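Local structure of major capsid protein (Paramecium bursaria Chlorella virus 1, 5TIP) at residues 82-87 / 183-188; 75-80 / 140-145; 132-137 / 144-149. The protein self-assembles as trimers into the large icosahedral capsid of a chlorella virus, forming its main shell building blocks. All blocks are in the same frame, centred on the assembly; numbering follows the deposited sequence.

How the contacts relate
All three contacts lie within the N-terminal capsid family region and pack against one another. Contacts 1 and 3 are buried, while contact 2 is only partly buried. Contact 2 pairs strands 65-76 and 143-149. Contact 3 uses the same strand 143-149 but sets it against the loop after helix 122-132. Contact 1 joins the loop after strand 65-76 to the loop leading into strand 187-188. The chemistry follows the place in the fold. Contact 1 relies on loop carbonyls and waters, contact 2 on regular backbone bonds, and contact 3 on aromatic rings and a lysine. Each has sugar nearby, and contacts 2 and 3 also reach the second subunit.

Contact 1 of 3, residues 82-87 / 183-188; sequences GTTYYP and QGVNYN. With GLA (alpha-D-galactopyranose), chain F.
Thr84 and Gly184 lie closest across this loop-to-loop contact, with CA atoms 4.8 Å apart, and both segments are irregular where they touch. The Thr83 carbonyl is the central acceptor. Gln183 NE2 donates to Thr83 O at 3.2 Å, and its N-H direction is fairly straight (157°). The donor lies in the carbonyl plane, on a lone pair, and Thr83 O is close to the plane of the Gln183 amide. CG of Gln183 runs anti to its backbone N (chi1 165°), and a bend at chi2 (62°) then brings the amide to Thr83. Gly189 N bonds to OE1 of the same amide, and Asn188 OD1 accepts a weak bond from NE2. The amide is therefore held from both ends.

Gly184 CA also approaches Thr83 O, at 3.3 Å, in a CA-H...O contact. Thr84 CG2 rests 3.7 Å from Gly184 CA and also touches the Gln183 carbonyl, while Thr84 OG1 turns to Asp133 OD1. Further along, Pro87 CB meets Val185 CG2 at 3.8 Å in a small apolar patch.

Two waters fill out the polar seam. One donates to Thr83 OG1, which is also hydrogen-bonded to Asn80 O, and to Gly184 O. The other links Tyr85 N to Gln183 O. On the Gly82 side, O6 of a galactose donates to Gly82 O at 2.7 Å, in a glycan pocket that includes the glycosylated Asn301. Main-chain carbonyls and waters thus supply most of the polar chemistry, consistent with two loops joined by neutral groups, with no salt bridge between them.

Contact 2 of 3, residues 75-80 / 140-145; sequences LTKGGN and VGAQKR. With GLA (alpha-D-galactopyranose), chain G; XYP (beta-D-xylopyranose), chain B.
Leu75 and Lys144 form a hydrogen-bonded antiparallel pair, with Lys144 N donating to Leu75 O at 3.1 Å and Leu75 N to Lys144 O at 3.2 Å. Thr76 and Gln143 follow as a non-hydrogen-bonded pair. The pairing runs on past the strand ends. Lys77 N donates to Ala142 O at 3.1 Å, and Gly141 N to Lys77 O at 2.9 Å.

The tight part of the contact lies around Lys77. Its CD presses on Ala142 CB at 3.5 Å. The chain then bends at chi3 and chi4 (-53° and -65°), which curls the ammonium group back to its own segment. NZ donates to Gly79 O at 2.7 Å from above the carbonyl plane, and it also bonds to Glu138 O. Main-chain carbonyls of Gly79 and Glu138 thus bind the amine of this buried residue, which makes a cation-pi contact with Trp134 as well.

Thr76 and Gln143, on the face away from Leu75 and Lys144, are partly exposed. Thr76 OG1 lies beside Gln143 CG at 3.4 Å, and a water joins OG1 to Gln143 NE2. The loop end is partly exposed too, though close-packed locally: Asn80 OD1 lies 3.2 Å from Val140 CG2, and a xylose sits beside the Asn80 amide. A galactose lies by Val140 and Gly141 and is also hydrogen-bonded to Ala393 O of the second subunit. Thr399 of that subunit packs on Gln143, and Glu400 of the second subunit forms a salt bridge with Arg145.

An antiparallel pair that carries its bonding on into sugar-contacting loops fits an edge, within this chain, of a jelly-roll sheet; proteins of this family carry two jelly rolls per chain.

Contact 3 of 3, residues 132-137 / 144-149; sequences TDWVNN and KRFYVP. With FUC (alpha-L-fucopyranose), chain C.
Trp134 and Phe146 make a T-shaped stack, the edge of Phe146 meeting the face of the Trp134 six-membered ring. The centroids are 4.8 Å apart and the planes stand at 87°. Phe146 CZ does the touching, 3.6 Å from Trp134 CH2. The neighbouring ring atom, Phe146 CE1, lies 3.3 Å from Asp133 N.

Aliphatic packing adds to the same indole face. Lys144 CD sits over the five-membered ring, 4.2 Å from its centroid, in a CH-pi contact. Thr132 CG2 packs more loosely on Val148 CG2. Farther along the loop, Asn137 touches a fucose in the glycan pocket.

The polar bonds gather at the end of Lys144. Its extended chain, CG anti to the backbone N (chi1 175°), carries NZ past the indole to Asp133 O, 2.8 Å away. NZ also donates to Arg130 O and to a water, which in turn serves Val135 N and Asn136 OD1. The Asp133 carboxylate bonds to Thr84 OG1 through OD1 and forms a salt bridge to Arg129 through OD2.

Trp134, on the loop after helix 122-132, thus packs on residues of strand 143-149 and holds that loop on a sheet of the N-terminal jelly roll.

Contact 1 of 3, residues 82-87 / 183-188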
loop_
_atom_site.group_PDB
_atom_site.type_symbol
_atom_site.label_atom_id
_atom_site.label_comp_id
_atom_site.label_asym_id
_atom_site.label_seq_id
_atom_site.Cartn_x
_atom_site.Cartn_y
_atom_site.Cartn_z
ATOM N N GLY A 82 -22.322 -8.144 -12.562
ATOM C CA GLY A 82 -22.204 -6.724 -12.816
ATOM C C GLY A 82 -23.485 -5.936 -12.680
ATOM O O GLY A 82 -23.610 -4.870 -13.287
ATOM N N THR A 83 -24.448 -6.425 -11.902
ATOM C CA THR A 83 -25.724 -5.743 -11.734
ATOM C C THR A 83 -25.873 -5.097 -10.364
ATOM O O THR A 83 -26.942 -4.562 -10.056
ATOM C CB THR A 83 -26.880 -6.714 -11.983
ATOM O OG1 THR A 83 -26.767 -7.831 -11.093
ATOM C CG2 THR A 83 -26.858 -7.209 -13.421
ATOM N N THR A 84 -24.832 -5.127 -9.536
ATOM C CA THR A 84 -24.846 -4.466 -8.240
ATOM C C THR A 84 -23.614 -3.583 -8.115
ATOM O O THR A 84 -22.578 -3.842 -8.734
ATOM C CB THR A 84 -24.878 -5.471 -7.078
ATOM O OG1 THR A 84 -23.751 -6.350 -7.172
ATOM C CG2 THR A 84 -26.161 -6.290 -7.110
ATOM N N TYR A 85 -23.736 -2.530 -7.306
ATOM C CA TYR A 85 -22.627 -1.611 -7.050
ATOM C C TYR A 85 -22.692 -1.205 -5.580
ATOM O O TYR A 85 -23.447 -0.298 -5.217
ATOM C CB TYR A 85 -22.690 -0.395 -7.967
ATOM C CG TYR A 85 -21.451 0.473 -7.924
ATOM C CD1 TYR A 85 -20.237 0.002 -8.405
ATOM C CD2 TYR A 85 -21.497 1.764 -7.415
ATOM C CE1 TYR A 85 -19.101 0.788 -8.374
ATOM C CE2 TYR A 85 -20.363 2.560 -7.380
ATOM C CZ TYR A 85 -19.170 2.066 -7.862
ATOM O OH TYR A 85 -18.038 2.849 -7.831
ATOM N N TYR A 86 -21.892 -1.873 -4.752
ATOM C CA TYR A 86 -21.845 -1.635 -3.314
ATOM C C TYR A 86 -23.244 -1.626 -2.685
ATOM O O TYR A 86 -23.646 -0.634 -2.072
ATOM C CB TYR A 86 -21.112 -0.337 -3.008
ATOM C CG TYR A 86 -19.647 -0.349 -3.394
ATOM C CD1 TYR A 86 -18.679 -0.777 -2.499
ATOM C CD2 TYR A 86 -19.236 0.063 -4.654
ATOM C CE1 TYR A 86 -17.339 -0.794 -2.847
ATOM C CE2 TYR A 86 -17.900 0.050 -5.013
ATOM C CZ TYR A 86 -16.955 -0.379 -4.105
ATOM O OH TYR A 86 -15.622 -0.394 -4.455
ATOM N N PRO A 87 -24.004 -2.718 -2.818
ATOM C CA PRO A 87 -25.388 -2.691 -2.318
ATOM C C PRO A 87 -25.479 -2.610 -0.804
ATOM O O PRO A 87 -26.374 -1.935 -0.280
ATOM C CB PRO A 87 -25.975 -4.002 -2.859
ATOM C CG PRO A 87 -24.802 -4.903 -2.988
ATOM C CD PRO A 87 -23.659 -4.025 -3.405
ATOM N N GLN A 183 -30.172 -1.312 -6.228
ATOM C CA GLN A 183 -30.016 -1.885 -7.560
ATOM C C GLN A 183 -29.422 -3.284 -7.490
ATOM O O GLN A 183 -28.456 -3.536 -6.764
ATOM C CB GLN A 183 -29.141 -0.976 -8.426
ATOM C CG GLN A 183 -28.627 -1.641 -9.690
ATOM C CD GLN A 183 -29.746 -2.062 -10.624
ATOM O OE1 GLN A 183 -30.764 -1.381 -10.741
ATOM N NE2 GLN A 183 -29.561 -3.192 -11.293
ATOM N N GLY A 184 -30.013 -4.199 -8.253
ATOM C CA GLY A 184 -29.563 -5.569 -8.289
ATOM C C GLY A 184 -29.948 -6.403 -7.088
ATOM O O GLY A 184 -29.611 -7.593 -7.052
ATOM N N VAL A 185 -30.662 -5.837 -6.117
ATOM C CA VAL A 185 -31.076 -6.586 -4.931
ATOM C C VAL A 185 -32.595 -6.674 -4.856
ATOM O O VAL A 185 -33.151 -7.778 -4.875
ATOM C CB VAL A 185 -30.477 -5.960 -3.658
ATOM C CG1 VAL A 185 -31.107 -6.553 -2.412
ATOM C CG2 VAL A 185 -28.980 -6.236 -3.607
ATOM N N ASN A 186 -33.277 -5.524 -4.771
ATOM C CA ASN A 186 -34.741 -5.500 -4.809
ATOM C C ASN A 186 -35.304 -4.650 -5.949
ATOM O O ASN A 186 -36.524 -4.671 -6.159
ATOM C CB ASN A 186 -35.345 -5.041 -3.456
ATOM C CG ASN A 186 -35.151 -3.577 -3.172
ATOM O OD1 ASN A 186 -34.204 -2.958 -3.636
ATOM N ND2 ASN A 186 -36.074 -3.000 -2.401
ATOM N N TYR A 187 -34.466 -3.938 -6.715
ATOM C CA TYR A 187 -34.926 -3.203 -7.895
ATOM C C TYR A 187 -33.932 -3.424 -9.028
ATOM O O TYR A 187 -32.739 -3.668 -8.805
ATOM C CB TYR A 187 -35.081 -1.694 -7.651
ATOM C CG TYR A 187 -36.424 -1.313 -7.055
ATOM C CD1 TYR A 187 -36.687 -1.543 -5.729
ATOM C CD2 TYR A 187 -37.426 -0.716 -7.817
ATOM C CE1 TYR A 187 -37.912 -1.222 -5.163
ATOM C CE2 TYR A 187 -38.657 -0.382 -7.252
ATOM C CZ TYR A 187 -38.887 -0.635 -5.935
ATOM O OH TYR A 187 -40.113 -0.292 -5.421
ATOM N N ASN A 188 -34.430 -3.336 -10.264
ATOM C CA ASN A 188 -33.592 -3.394 -11.471
ATOM C C ASN A 188 -33.909 -2.113 -12.238
ATOM O O ASN A 188 -34.886 -2.062 -13.000
ATOM C CB ASN A 188 -33.864 -4.621 -12.325
ATOM C CG ASN A 188 -32.991 -4.656 -13.566
ATOM O OD1 ASN A 188 -31.966 -3.977 -13.611
ATOM N ND2 ASN A 188 -33.382 -5.433 -14.567
HETATM C C1 GLA F . -22.708 -7.456 -19.004
HETATM C C2 GLA F . -22.439 -6.328 -19.992
HETATM C C3 GLA F . -22.161 -5.025 -19.257
HETATM C C4 GLA F . -23.269 -4.739 -18.252
HETATM C C5 GLA F . -23.506 -5.947 -17.354
HETATM C C6 GLA F . -24.672 -5.689 -16.408
HETATM O O2 GLA F . -21.312 -6.662 -20.811
HETATM O O3 GLA F . -22.079 -3.952 -20.198
HETATM O O4 GLA F . -24.478 -4.415 -18.947
HETATM O O5 GLA F . -23.790 -7.098 -18.146
HETATM O O6 GLA F . -24.507 -4.412 -15.785
HETATM O O HOH W 1 -27.689 -8.740 -8.777
HETATM O O HOH W 2 -26.351 -2.158 -5.964
#

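Contact 2 of 3, residues 75-80 / 140-145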
loop_
_atom_site.group_PDB
_atom_site.type_symbol
_atom_site.label_atom_id
_atom_site.label_comp_id
_atom_site.label_asym_id
_atom_site.label_seq_id
_atom_site.Cartn_x
_atom_site.Cartn_y
_atom_site.Cartn_z
ATOM N N LEU A 75 -27.974 -10.377 2.170
ATOM C CA LEU A 75 -28.733 -9.982 0.993
ATOM C C LEU A 75 -28.710 -11.094 -0.046
ATOM O O LEU A 75 -27.771 -11.893 -0.108
ATOM C CB LEU A 75 -28.176 -8.694 0.373
ATOM C CG LEU A 75 -28.067 -7.472 1.283
ATOM C CD1 LEU A 75 -27.461 -6.297 0.533
ATOM C CD2 LEU A 75 -29.432 -7.107 1.822
ATOM N N THR A 76 -29.764 -11.135 -0.857
ATOM C CA THR A 76 -29.868 -12.040 -1.996
ATOM C C THR A 76 -29.996 -11.198 -3.255
ATOM O O THR A 76 -30.909 -10.373 -3.361
ATOM C CB THR A 76 -31.065 -12.982 -1.848
ATOM O OG1 THR A 76 -30.883 -13.813 -0.696
ATOM C CG2 THR A 76 -31.209 -13.861 -3.080
ATOM N N LYS A 77 -29.083 -11.397 -4.204
ATOM C CA LYS A 77 -29.066 -10.573 -5.403
ATOM C C LYS A 77 -30.091 -11.074 -6.412
ATOM O O LYS A 77 -30.344 -12.278 -6.521
ATOM C CB LYS A 77 -27.667 -10.559 -6.029
ATOM C CG LYS A 77 -27.216 -11.879 -6.637
ATOM C CD LYS A 77 -25.697 -11.948 -6.757
ATOM C CE LYS A 77 -25.128 -10.748 -7.496
ATOM N NZ LYS A 77 -25.556 -10.692 -8.920
ATOM N N GLY A 78 -30.697 -10.135 -7.136
ATOM C CA GLY A 78 -31.707 -10.444 -8.129
ATOM C C GLY A 78 -31.269 -10.294 -9.564
ATOM O O GLY A 78 -32.121 -10.371 -10.466
ATOM N N GLY A 79 -29.980 -10.077 -9.828
ATOM C CA GLY A 79 -29.469 -9.992 -11.179
ATOM C C GLY A 79 -28.200 -10.813 -11.327
ATOM O O GLY A 79 -27.719 -11.429 -10.374
ATOM N N ASN A 80 -27.666 -10.800 -12.547
ATOM C CA ASN A 80 -26.473 -11.583 -12.846
ATOM C C ASN A 80 -25.202 -10.781 -12.594
ATOM O O ASN A 80 -25.177 -9.904 -11.724
ATOM C CB ASN A 80 -26.518 -12.086 -14.289
ATOM C CG ASN A 80 -27.576 -13.152 -14.497
ATOM O OD1 ASN A 80 -27.770 -14.024 -13.649
ATOM N ND2 ASN A 80 -28.272 -13.084 -15.626
ATOM N N VAL A 140 -28.105 -14.796 -10.220
ATOM C CA VAL A 140 -29.361 -14.555 -9.521
ATOM C C VAL A 140 -29.517 -15.552 -8.382
ATOM O O VAL A 140 -29.187 -16.738 -8.517
ATOM C CB VAL A 140 -30.544 -14.645 -10.499
ATOM C CG1 VAL A 140 -31.854 -14.322 -9.791
ATOM C CG2 VAL A 140 -30.331 -13.716 -11.680
ATOM N N GLY A 141 -30.003 -15.068 -7.243
ATOM C CA GLY A 141 -30.268 -15.917 -6.104
ATOM C C GLY A 141 -29.085 -16.179 -5.199
ATOM O O GLY A 141 -29.232 -16.918 -4.218
ATOM N N ALA A 142 -27.941 -15.580 -5.505
ATOM C CA ALA A 142 -26.759 -15.746 -4.677
ATOM C C ALA A 142 -26.969 -14.998 -3.368
ATOM O O ALA A 142 -27.352 -13.832 -3.371
ATOM C CB ALA A 142 -25.530 -15.221 -5.397
ATOM N N GLN A 143 -26.732 -15.675 -2.252
ATOM C CA GLN A 143 -26.891 -15.064 -0.941
ATOM C C GLN A 143 -25.525 -14.864 -0.322
ATOM O O GLN A 143 -24.668 -15.736 -0.400
ATOM C CB GLN A 143 -27.756 -15.930 -0.029
ATOM C CG GLN A 143 -28.366 -15.172 1.135
ATOM C CD GLN A 143 -29.004 -16.084 2.160
ATOM O OE1 GLN A 143 -28.578 -17.221 2.342
ATOM N NE2 GLN A 143 -30.031 -15.589 2.834
ATOM N N LYS A 144 -25.327 -13.714 0.308
ATOM C CA LYS A 144 -24.042 -13.412 0.908
ATOM C C LYS A 144 -24.174 -12.502 2.118
ATOM O O LYS A 144 -25.047 -11.647 2.169
ATOM C CB LYS A 144 -23.136 -12.761 -0.141
ATOM C CG LYS A 144 -21.795 -12.271 0.378
ATOM C CD LYS A 144 -20.958 -11.676 -0.746
ATOM C CE LYS A 144 -19.591 -11.240 -0.246
ATOM N NZ LYS A 144 -18.706 -10.744 -1.335
ATOM N N ARG A 145 -23.313 -12.713 3.102
ATOM C CA ARG A 145 -23.298 -11.872 4.290
ATOM C C ARG A 145 -22.335 -10.714 4.078
ATOM O O ARG A 145 -21.197 -10.915 3.642
ATOM C CB ARG A 145 -22.893 -12.674 5.526
ATOM C CG ARG A 145 -22.840 -11.845 6.801
ATOM C CD ARG A 145 -22.644 -12.721 8.023
ATOM N NE ARG A 145 -23.694 -13.729 8.127
ATOM C CZ ARG A 145 -24.807 -13.576 8.833
ATOM N NH1 ARG A 145 -25.020 -12.453 9.503
ATOM N NH2 ARG A 145 -25.709 -14.547 8.869
HETATM C C1 GLA G . -31.302 -21.772 -10.230
HETATM C C2 GLA G . -30.134 -21.191 -11.006
HETATM C C3 GLA G . -29.037 -20.818 -10.016
HETATM C C4 GLA G . -29.601 -19.806 -9.037
HETATM C C5 GLA G . -30.811 -20.389 -8.317
HETATM C C6 GLA G . -31.439 -19.383 -7.357
HETATM O O2 GLA G . -29.672 -22.193 -11.915
HETATM O O3 GLA G . -27.902 -20.248 -10.674
HETATM O O4 GLA G . -30.003 -18.647 -9.772
HETATM O O5 GLA G . -31.783 -20.816 -9.277
HETATM O O6 GLA G . -32.397 -20.035 -6.515
HETATM C C1 XYP B . -21.822 -13.011 -17.188
HETATM C C2 XYP B . -23.199 -13.260 -16.585
HETATM C C3 XYP B . -23.702 -14.645 -16.973
HETATM C C4 XYP B . -23.609 -14.838 -18.481
HETATM C C5 XYP B . -22.219 -14.469 -18.987
HETATM O O2 XYP B . -23.129 -13.155 -15.159
HETATM O O3 XYP B . -25.061 -14.797 -16.551
HETATM O O4 XYP B . -23.898 -16.202 -18.811
HETATM O O5 XYP B . -21.924 -13.127 -18.605
HETATM O O HOH W 3 -31.738 -13.271 1.844
#

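Contact 3 of 3, residues 132-137 / 144-149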
loop_
_atom_site.group_PDB
_atom_site.type_symbol
_atom_site.label_atom_id
_atom_site.label_comp_id
_atom_site.label_asym_id
_atom_site.label_seq_id
_atom_site.Cartn_x
_atom_site.Cartn_y
_atom_site.Cartn_z
ATOM N N THR A 132 -18.877 -5.510 1.034
ATOM C CA THR A 132 -20.083 -4.746 0.742
ATOM C C THR A 132 -20.667 -5.024 -0.639
ATOM O O THR A 132 -21.599 -4.326 -1.049
ATOM C CB THR A 132 -19.813 -3.241 0.879
ATOM O OG1 THR A 132 -18.740 -2.866 0.008
ATOM C CG2 THR A 132 -19.445 -2.885 2.312
ATOM N N ASP A 133 -20.158 -6.017 -1.367
ATOM C CA ASP A 133 -20.624 -6.240 -2.730
ATOM C C ASP A 133 -20.274 -7.658 -3.159
ATOM O O ASP A 133 -19.453 -8.333 -2.534
ATOM C CB ASP A 133 -20.010 -5.217 -3.694
ATOM C CG ASP A 133 -20.777 -5.106 -4.996
ATOM O OD1 ASP A 133 -21.712 -5.905 -5.211
ATOM O OD2 ASP A 133 -20.444 -4.217 -5.808
ATOM N N TRP A 134 -20.921 -8.101 -4.236
ATOM C CA TRP A 134 -20.546 -9.332 -4.920
ATOM C C TRP A 134 -19.440 -9.022 -5.921
ATOM O O TRP A 134 -19.600 -8.143 -6.774
ATOM C CB TRP A 134 -21.747 -9.952 -5.639
ATOM C CG TRP A 134 -22.740 -10.620 -4.735
ATOM C CD1 TRP A 134 -22.680 -11.896 -4.256
ATOM C CD2 TRP A 134 -23.952 -10.055 -4.221
ATOM N NE1 TRP A 134 -23.774 -12.157 -3.469
ATOM C CE2 TRP A 134 -24.571 -11.044 -3.431
ATOM C CE3 TRP A 134 -24.571 -8.808 -4.346
ATOM C CZ2 TRP A 134 -25.776 -10.824 -2.769
ATOM C CZ3 TRP A 134 -25.769 -8.593 -3.690
ATOM C CH2 TRP A 134 -26.358 -9.596 -2.911
ATOM N N VAL A 135 -18.324 -9.744 -5.821
ATOM C CA VAL A 135 -17.152 -9.429 -6.633
ATOM C C VAL A 135 -16.639 -10.665 -7.361
ATOM O O VAL A 135 -15.530 -10.655 -7.907
ATOM C CB VAL A 135 -16.033 -8.821 -5.767
ATOM C CG1 VAL A 135 -16.481 -7.507 -5.157
ATOM C CG2 VAL A 135 -15.610 -9.800 -4.684
ATOM N N ASN A 136 -17.431 -11.737 -7.376
ATOM C CA ASN A 136 -17.016 -12.995 -7.983
ATOM C C ASN A 136 -18.006 -13.480 -9.041
ATOM O O ASN A 136 -18.180 -14.687 -9.227
ATOM C CB ASN A 136 -16.793 -14.060 -6.911
ATOM C CG ASN A 136 -15.639 -13.717 -5.989
ATOM O OD1 ASN A 136 -15.842 -13.266 -4.862
ATOM N ND2 ASN A 136 -14.419 -13.912 -6.472
ATOM N N ASN A 137 -18.664 -12.544 -9.729
ATOM C CA ASN A 137 -19.534 -12.852 -10.866
ATOM C C ASN A 137 -20.709 -13.742 -10.462
ATOM O O ASN A 137 -21.117 -14.636 -11.206
ATOM C CB ASN A 137 -18.739 -13.495 -12.005
ATOM C CG ASN A 137 -17.487 -12.717 -12.354
ATOM O OD1 ASN A 137 -17.441 -11.495 -12.214
ATOM N ND2 ASN A 137 -16.459 -13.425 -12.808
ATOM N N LYS A 144 -25.327 -13.714 0.308
ATOM C CA LYS A 144 -24.042 -13.412 0.908
ATOM C C LYS A 144 -24.174 -12.502 2.118
ATOM O O LYS A 144 -25.047 -11.647 2.169
ATOM C CB LYS A 144 -23.136 -12.761 -0.141
ATOM C CG LYS A 144 -21.795 -12.271 0.378
ATOM C CD LYS A 144 -20.958 -11.676 -0.746
ATOM C CE LYS A 144 -19.591 -11.240 -0.246
ATOM N NZ LYS A 144 -18.706 -10.744 -1.335
ATOM N N ARG A 145 -23.313 -12.713 3.102
ATOM C CA ARG A 145 -23.298 -11.872 4.290
ATOM C C ARG A 145 -22.335 -10.714 4.078
ATOM O O ARG A 145 -21.197 -10.915 3.642
ATOM C CB ARG A 145 -22.893 -12.674 5.526
ATOM C CG ARG A 145 -22.840 -11.845 6.801
ATOM C CD ARG A 145 -22.644 -12.721 8.023
ATOM N NE ARG A 145 -23.694 -13.729 8.127
ATOM C CZ ARG A 145 -24.807 -13.576 8.833
ATOM N NH1 ARG A 145 -25.020 -12.453 9.503
ATOM N NH2 ARG A 145 -25.709 -14.547 8.869
ATOM N N PHE A 146 -22.792 -9.508 4.391
ATOM C CA PHE A 146 -22.009 -8.301 4.192
ATOM C C PHE A 146 -21.668 -7.671 5.534
ATOM O O PHE A 146 -22.383 -7.846 6.524
ATOM C CB PHE A 146 -22.762 -7.290 3.326
ATOM C CG PHE A 146 -23.087 -7.787 1.947
ATOM C CD1 PHE A 146 -22.143 -7.721 0.935
ATOM C CD2 PHE A 146 -24.337 -8.304 1.656
ATOM C CE1 PHE A 146 -22.437 -8.173 -0.338
ATOM C CE2 PHE A 146 -24.637 -8.756 0.383
ATOM C CZ PHE A 146 -23.684 -8.689 -0.615
ATOM N N TYR A 147 -20.564 -6.928 5.553
ATOM C CA TYR A 147 -20.068 -6.276 6.760
ATOM C C TYR A 147 -19.766 -4.824 6.423
ATOM O O TYR A 147 -18.825 -4.540 5.676
ATOM C CB TYR A 147 -18.817 -6.974 7.292
ATOM C CG TYR A 147 -18.969 -8.460 7.528
ATOM C CD1 TYR A 147 -18.721 -9.373 6.512
ATOM C CD2 TYR A 147 -19.330 -8.950 8.773
ATOM C CE1 TYR A 147 -18.846 -10.732 6.728
ATOM C CE2 TYR A 147 -19.455 -10.307 8.999
ATOM C CZ TYR A 147 -19.212 -11.192 7.974
ATOM O OH TYR A 147 -19.337 -12.543 8.196
ATOM N N VAL A 148 -20.557 -3.906 6.972
ATOM C CA VAL A 148 -20.375 -2.476 6.738
ATOM C C VAL A 148 -19.720 -1.885 7.984
ATOM O O VAL A 148 -20.384 -1.785 9.030
ATOM C CB VAL A 148 -21.704 -1.780 6.424
ATOM C CG1 VAL A 148 -21.463 -0.324 6.067
ATOM C CG2 VAL A 148 -22.422 -2.499 5.292
ATOM N N PRO A 149 -18.444 -1.499 7.931
ATOM C CA PRO A 149 -17.796 -0.913 9.113
ATOM C C PRO A 149 -18.092 0.578 9.213
ATOM O O PRO A 149 -17.994 1.314 8.228
ATOM C CB PRO A 149 -16.307 -1.172 8.861
ATOM C CG PRO A 149 -16.192 -1.161 7.367
ATOM C CD PRO A 149 -17.496 -1.698 6.820
HETATM C C1 FUC C . -20.326 -8.437 -16.456
HETATM C C2 FUC C . -21.225 -8.812 -17.624
HETATM C C3 FUC C . -20.591 -9.979 -18.370
HETATM C C4 FUC C . -20.396 -11.144 -17.406
HETATM C C5 FUC C . -19.578 -10.669 -16.210
HETATM C C6 FUC C . -19.385 -11.788 -15.195
HETATM O O2 FUC C . -21.389 -7.689 -18.494
HETATM O O3 FUC C . -21.398 -10.368 -19.485
HETATM O O4 FUC C . -21.680 -11.623 -16.988
HETATM O O5 FUC C . -20.241 -9.567 -15.591
HETATM O O HOH W 4 -18.302 -11.789 -4.096
#